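Local coordinates for protein putative hydrolase (Bacteroides ovatus, PDB 4HBS) that is of unknown function but is probably a hydrolase, built on a five-bladed beta-propeller related to the beta-fructosidase group, at residues A[170-174]-A[254-260]; A[135-141]-A[153-158]. All coordinates share one frame; numbering follows the deposited sequence.

How the interactions relate
Both interactions involve one blade of the five-bladed propeller, the four-stranded sheet 156-165, 169-178, 187-197 and 210-218. Interaction 1 is the more buried: it ties strand 169-178 to a loop of the following blade through one glutamine amide that bonds a backbone N and an aspartate, with leucine and tryptophan contacts beside it. Interaction 2 is larger but only partly buried; there the loop 135-141 folds onto the start of strand 156-165, with charged groups, aromatic rings and a bridging water. Their centres lie about 22 Å apart, yet they meet on neighbouring strands, where Trp174 packs against Ile135 and Tyr158. One contact thus links two blades, and the other packs a loop onto a single blade, at its first strand and across its neighbours.

Interaction 1: residues A[170-174]-A[254-260]; sequences MQMLW and RDLGSQW
Gln171 and Leu256 form the closest backbone approach, with CA atoms 6.6 Å apart, where the type I turn from Asp255 to Ser258 is set against strand 169-178. The side chain of Gln171, extended beyond CG, reaches across and uses both ends of its amide. Gln171 OE1 accepts from the backbone N of Leu256 at 2.8 Å in a nearly straight bond, the donor tilted out of the carbonyl plane. Gln171 NE2, on the other branch, donates to Asp255 OD1 at 2.7 Å, the acceptor lying in the amide plane. Asp255 OD1 also receives Gly257 N from the opposite face of the carboxylate at 3.0 Å, which makes an Asx turn; two donors therefore hold this oxygen, and the paired bonds fix which way the amide of Gln171 is flipped.

Beside this polar grip, Leu256 slides past Gln171 in the opposite direction and brings Leu256 CD2 up to the backbone carbonyl of Gln171 and to 4.0 Å from Leu173 CD2. With chi1 at -169°, the branch beyond CB carries that methyl to the strand; Leu193 of strand 187-197 also touches the Leu256 side chain. The other methyl of Leu173, CD1, meets the edge of the Trp260 ring at CH2, 4.1 Å away. That indole is pinned by Trp260 NE1, which donates in the ring plane to Leu256 O at 3.2 Å, so the turn and the following strand are tied together. A side-chain amide bonded to an Asx turn, beside leucine and tryptophan contacts, here joins neighbouring blades of a beta-propeller: the loop between strands 245-251 and 260-265 of one meets the second strand of the blade before it.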
# COMPACT_ATOMS: atom_id res chain seq x y z
N MSE A 170 -4.98 -16.95 -1.15
CA MSE A 170 -4.34 -15.69 -1.46
C MSE A 170 -2.83 -15.85 -1.44
O MSE A 170 -2.25 -16.22 -0.41
CB MSE A 170 -4.78 -14.59 -0.49
CG MSE A 170 -4.33 -13.20 -0.91
SE MSE A 170 -4.52 -11.95 0.51
CE MSE A 170 -3.07 -12.56 1.58
N GLN A 171 -2.20 -15.56 -2.59
CA GLN A 171 -0.75 -15.60 -2.77
C GLN A 171 -0.26 -14.19 -2.62
O GLN A 171 -0.75 -13.31 -3.33
CB GLN A 171 -0.37 -16.14 -4.15
CG GLN A 171 -1.11 -17.37 -4.58
CD GLN A 171 -0.63 -17.77 -5.94
OE1 GLN A 171 -0.92 -17.09 -6.93
NE2 GLN A 171 0.18 -18.81 -6.03
N MSE A 172 0.68 -13.95 -1.70
CA MSE A 172 1.20 -12.61 -1.41
C MSE A 172 2.72 -12.57 -1.46
O MSE A 172 3.37 -13.52 -1.03
CB MSE A 172 0.74 -12.20 -0.02
CG MSE A 172 1.43 -10.94 0.50
SE MSE A 172 0.53 -10.19 1.96
CE MSE A 172 0.98 -8.41 1.61
N LEU A 173 3.28 -11.42 -1.91
CA LEU A 173 4.72 -11.20 -1.89
C LEU A 173 5.10 -10.35 -0.67
O LEU A 173 4.46 -9.33 -0.39
CB LEU A 173 5.22 -10.49 -3.15
CG LEU A 173 4.96 -11.12 -4.49
CD1 LEU A 173 5.46 -10.23 -5.57
CD2 LEU A 173 5.63 -12.47 -4.62
N TRP A 174 6.16 -10.75 0.02
CA TRP A 174 6.72 -10.04 1.14
C TRP A 174 8.16 -9.66 0.73
O TRP A 174 8.94 -10.54 0.38
CB TRP A 174 6.70 -10.94 2.40
CG TRP A 174 5.37 -11.11 3.04
CD1 TRP A 174 4.59 -12.23 3.03
CD2 TRP A 174 4.67 -10.14 3.85
NE1 TRP A 174 3.45 -12.02 3.78
CE2 TRP A 174 3.46 -10.74 4.27
CE3 TRP A 174 4.95 -8.83 4.24
CZ2 TRP A 174 2.52 -10.04 5.06
CZ3 TRP A 174 4.04 -8.15 5.04
CH2 TRP A 174 2.82 -8.75 5.41
N ARG A 254 -2.04 -17.19 -14.08
CA ARG A 254 -2.60 -16.47 -12.92
C ARG A 254 -1.98 -16.96 -11.59
O ARG A 254 -2.30 -16.39 -10.54
CB ARG A 254 -4.13 -16.57 -12.89
CG ARG A 254 -4.76 -15.81 -14.05
CD ARG A 254 -6.27 -15.75 -13.95
NE ARG A 254 -6.89 -15.43 -15.24
CZ ARG A 254 -6.95 -14.21 -15.80
NH1 ARG A 254 -6.41 -13.16 -15.18
NH2 ARG A 254 -7.54 -14.05 -16.97
N ASP A 255 -1.11 -18.01 -11.62
CA ASP A 255 -0.37 -18.46 -10.44
C ASP A 255 0.78 -17.47 -10.22
O ASP A 255 1.62 -17.30 -11.11
CB ASP A 255 0.17 -19.91 -10.63
CG ASP A 255 0.71 -20.59 -9.37
OD1 ASP A 255 1.05 -19.87 -8.41
OD2 ASP A 255 0.84 -21.84 -9.38
N LEU A 256 0.82 -16.79 -9.08
CA LEU A 256 1.90 -15.85 -8.78
C LEU A 256 3.28 -16.57 -8.82
O LEU A 256 4.27 -15.96 -9.21
CB LEU A 256 1.65 -15.19 -7.40
CG LEU A 256 2.51 -13.99 -7.00
CD1 LEU A 256 2.59 -12.95 -8.12
CD2 LEU A 256 1.93 -13.34 -5.77
N GLY A 257 3.30 -17.87 -8.49
CA GLY A 257 4.51 -18.68 -8.54
C GLY A 257 4.97 -19.13 -9.92
O GLY A 257 5.98 -19.84 -10.02
N SER A 258 4.25 -18.74 -11.03
CA SER A 258 4.62 -19.06 -12.42
C SER A 258 5.95 -18.48 -12.78
O SER A 258 6.47 -17.64 -12.05
CB SER A 258 3.62 -18.45 -13.40
OG SER A 258 2.27 -18.69 -13.05
N GLN A 259 6.48 -18.83 -13.97
CA GLN A 259 7.73 -18.26 -14.44
C GLN A 259 7.54 -16.78 -14.73
O GLN A 259 6.53 -16.39 -15.34
CB GLN A 259 8.24 -18.99 -15.70
CG GLN A 259 9.49 -18.36 -16.32
CD GLN A 259 10.40 -19.39 -16.93
OE1 GLN A 259 10.11 -19.95 -17.99
NE2 GLN A 259 11.53 -19.69 -16.28
N TRP A 260 8.47 -15.95 -14.26
CA TRP A 260 8.42 -14.52 -14.48
C TRP A 260 9.22 -14.16 -15.71
O TRP A 260 10.23 -14.81 -16.00
CB TRP A 260 8.99 -13.75 -13.27
CG TRP A 260 8.09 -13.69 -12.08
CD1 TRP A 260 7.03 -14.51 -11.80
CD2 TRP A 260 8.22 -12.80 -10.97
NE1 TRP A 260 6.47 -14.15 -10.60
CE2 TRP A 260 7.17 -13.10 -10.07
CE3 TRP A 260 9.12 -11.78 -10.65
CZ2 TRP A 260 6.98 -12.39 -8.88
CZ3 TRP A 260 8.93 -11.08 -9.47
CH2 TRP A 260 7.90 -11.41 -8.58

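Interaction 2: residues A[135-141]-A[153-158]; sequences IRHPKAT and DQDYLY
His137 and Tyr158 meet where the loop 135-141 folds over the start of strand 156-165. The imidazole presents its CD2 corner to one face of the phenol, His137 CD2 lying 3.4 Å from Tyr158 CZ, the two planes inclined at 40°. His137 ND1 accepts from Lys139 N in its ring plane at 2.9 Å, inside the type I turn from His137 to Ala140, and this bond sets the rotation of the imidazole. The Tyr158 ring is edged by the carbonyl oxygens of Ile135 and Arg136, while its hydroxyl is hydrogen-bonded to Asp215 of strand 210-218. Next along, Lys139 CB lies over one face of the Tyr156 ring, 3.9 Å from its centroid, as a CH-pi contact.

Arg136 starts away from the strand, but its chain bends at chi3 (72°) and brings Arg136 NH1 back to Asp153, 2.7 Å from Asp153 OD1 in a salt bridge. NH1 also donates to OD2, on its syn side, with guanidinium and carboxylate nearly coplanar. A water accepts from His137 N and donates to Asp153 OD2 and Tyr156 O, bridging loop 135-141 to Asp153 and to the backbone of Tyr156.

Farther along, Asp155 OD2 takes two bonds from Thr141: the backbone N at 2.9 Å, on the syn lone pair, and OG1 at 2.8 Å, out of the carboxylate plane. Asp155 CG lies between its backbone N and carbonyl carbon (chi1 45°), turning the carboxylate to the loop. With an alanine here, the amide and hydroxyl of Thr141 would probably lose their shared acceptor, leaving that hydroxyl free to turn. The loop leading into the blade thus packs on its first, edge strand 156-165 and, through His137 and Ile135, reaches other strands of this sheet of the five-bladed propeller.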
# COMPACT_ATOMS: atom_id res chain seq x y z
N ILE A 135 5.11 -11.83 9.99
CA ILE A 135 6.03 -12.72 9.28
C ILE A 135 7.44 -12.19 9.48
O ILE A 135 7.74 -11.02 9.21
CB ILE A 135 5.64 -12.93 7.79
CG1 ILE A 135 6.48 -14.05 7.15
CG2 ILE A 135 5.72 -11.65 6.98
CD1 ILE A 135 5.92 -14.60 5.87
N ARG A 136 8.30 -13.05 9.99
CA ARG A 136 9.67 -12.75 10.37
C ARG A 136 10.62 -13.18 9.28
O ARG A 136 10.40 -14.22 8.66
CB ARG A 136 9.99 -13.50 11.70
CG ARG A 136 10.40 -12.60 12.81
CD ARG A 136 10.29 -13.23 14.18
NE ARG A 136 11.31 -14.25 14.44
CZ ARG A 136 12.59 -14.02 14.74
NH1 ARG A 136 13.05 -12.78 14.80
NH2 ARG A 136 13.42 -15.03 14.97
N HIS A 137 11.71 -12.43 9.06
CA HIS A 137 12.69 -12.82 8.07
C HIS A 137 13.65 -13.90 8.63
O HIS A 137 14.25 -13.70 9.69
CB HIS A 137 13.50 -11.63 7.56
CG HIS A 137 14.21 -11.96 6.30
ND1 HIS A 137 15.35 -12.74 6.30
CD2 HIS A 137 13.86 -11.70 5.02
CE1 HIS A 137 15.66 -12.90 5.02
NE2 HIS A 137 14.80 -12.29 4.22
N PRO A 138 13.88 -15.01 7.89
CA PRO A 138 14.82 -16.04 8.36
C PRO A 138 16.20 -15.55 8.80
O PRO A 138 16.77 -16.16 9.70
CB PRO A 138 14.97 -16.94 7.15
CG PRO A 138 13.72 -16.79 6.41
CD PRO A 138 13.25 -15.40 6.61
N LYS A 139 16.75 -14.48 8.17
CA LYS A 139 18.07 -13.94 8.54
C LYS A 139 18.04 -13.13 9.86
O LYS A 139 19.11 -12.79 10.35
CB LYS A 139 18.63 -13.03 7.41
CG LYS A 139 19.13 -13.78 6.19
CD LYS A 139 19.70 -12.82 5.11
CE LYS A 139 21.21 -12.63 5.19
NZ LYS A 139 21.72 -11.68 4.16
N ALA A 140 16.84 -12.78 10.41
CA ALA A 140 16.73 -11.98 11.65
C ALA A 140 17.26 -12.77 12.81
O ALA A 140 16.86 -13.91 13.01
CB ALA A 140 15.30 -11.57 11.90
N THR A 141 18.16 -12.16 13.59
CA THR A 141 18.90 -12.82 14.66
C THR A 141 18.26 -12.78 16.06
O THR A 141 18.76 -13.51 16.93
CB THR A 141 20.31 -12.22 14.73
OG1 THR A 141 20.22 -10.81 14.93
CG2 THR A 141 21.13 -12.53 13.47
N ASP A 153 12.29 -7.21 15.52
CA ASP A 153 13.49 -7.27 14.67
C ASP A 153 13.80 -5.97 14.02
O ASP A 153 12.92 -5.37 13.41
CB ASP A 153 13.31 -8.29 13.54
CG ASP A 153 13.09 -9.68 14.03
OD1 ASP A 153 13.96 -10.19 14.78
OD2 ASP A 153 12.02 -10.24 13.74
N GLN A 154 15.07 -5.55 14.10
CA GLN A 154 15.53 -4.32 13.47
C GLN A 154 16.53 -4.57 12.38
O GLN A 154 16.85 -3.62 11.67
CB GLN A 154 16.13 -3.37 14.52
CG GLN A 154 15.27 -3.13 15.74
CD GLN A 154 13.93 -2.56 15.40
OE1 GLN A 154 12.91 -3.23 15.50
NE2 GLN A 154 13.90 -1.31 14.98
N ASP A 155 16.99 -5.83 12.20
CA ASP A 155 18.04 -6.19 11.24
C ASP A 155 17.45 -6.57 9.89
O ASP A 155 17.64 -5.83 8.92
CB ASP A 155 18.96 -7.32 11.78
CG ASP A 155 18.31 -8.53 12.46
OD1 ASP A 155 17.07 -8.51 12.68
OD2 ASP A 155 19.04 -9.50 12.77
N TYR A 156 16.74 -7.71 9.83
CA TYR A 156 16.13 -8.22 8.60
C TYR A 156 14.63 -8.28 8.80
O TYR A 156 14.17 -8.68 9.87
CB TYR A 156 16.71 -9.60 8.25
CG TYR A 156 18.21 -9.52 8.05
CD1 TYR A 156 18.75 -8.95 6.91
CD2 TYR A 156 19.09 -9.85 9.08
CE1 TYR A 156 20.13 -8.79 6.75
CE2 TYR A 156 20.47 -9.69 8.94
CZ TYR A 156 20.99 -9.17 7.77
OH TYR A 156 22.35 -9.02 7.60
N LEU A 157 13.86 -7.85 7.81
CA LEU A 157 12.40 -7.86 7.95
C LEU A 157 11.70 -7.99 6.61
O LEU A 157 12.36 -8.07 5.57
CB LEU A 157 11.94 -6.56 8.69
CG LEU A 157 12.26 -5.24 7.99
CD1 LEU A 157 11.09 -4.72 7.20
CD2 LEU A 157 12.64 -4.21 8.96
N TYR A 158 10.36 -8.07 6.67
CA TYR A 158 9.49 -8.18 5.51
C TYR A 158 8.51 -7.03 5.50
O TYR A 158 7.95 -6.69 6.54
CB TYR A 158 8.71 -9.52 5.55
CG TYR A 158 9.47 -10.72 5.02
CD1 TYR A 158 10.04 -10.72 3.74
CD2 TYR A 158 9.55 -11.90 5.76
CE1 TYR A 158 10.73 -11.82 3.25
CE2 TYR A 158 10.23 -13.02 5.26
CZ TYR A 158 10.84 -12.96 4.02
OH TYR A 158 11.53 -14.04 3.53
O HOH W 1 11.82 -9.96 10.88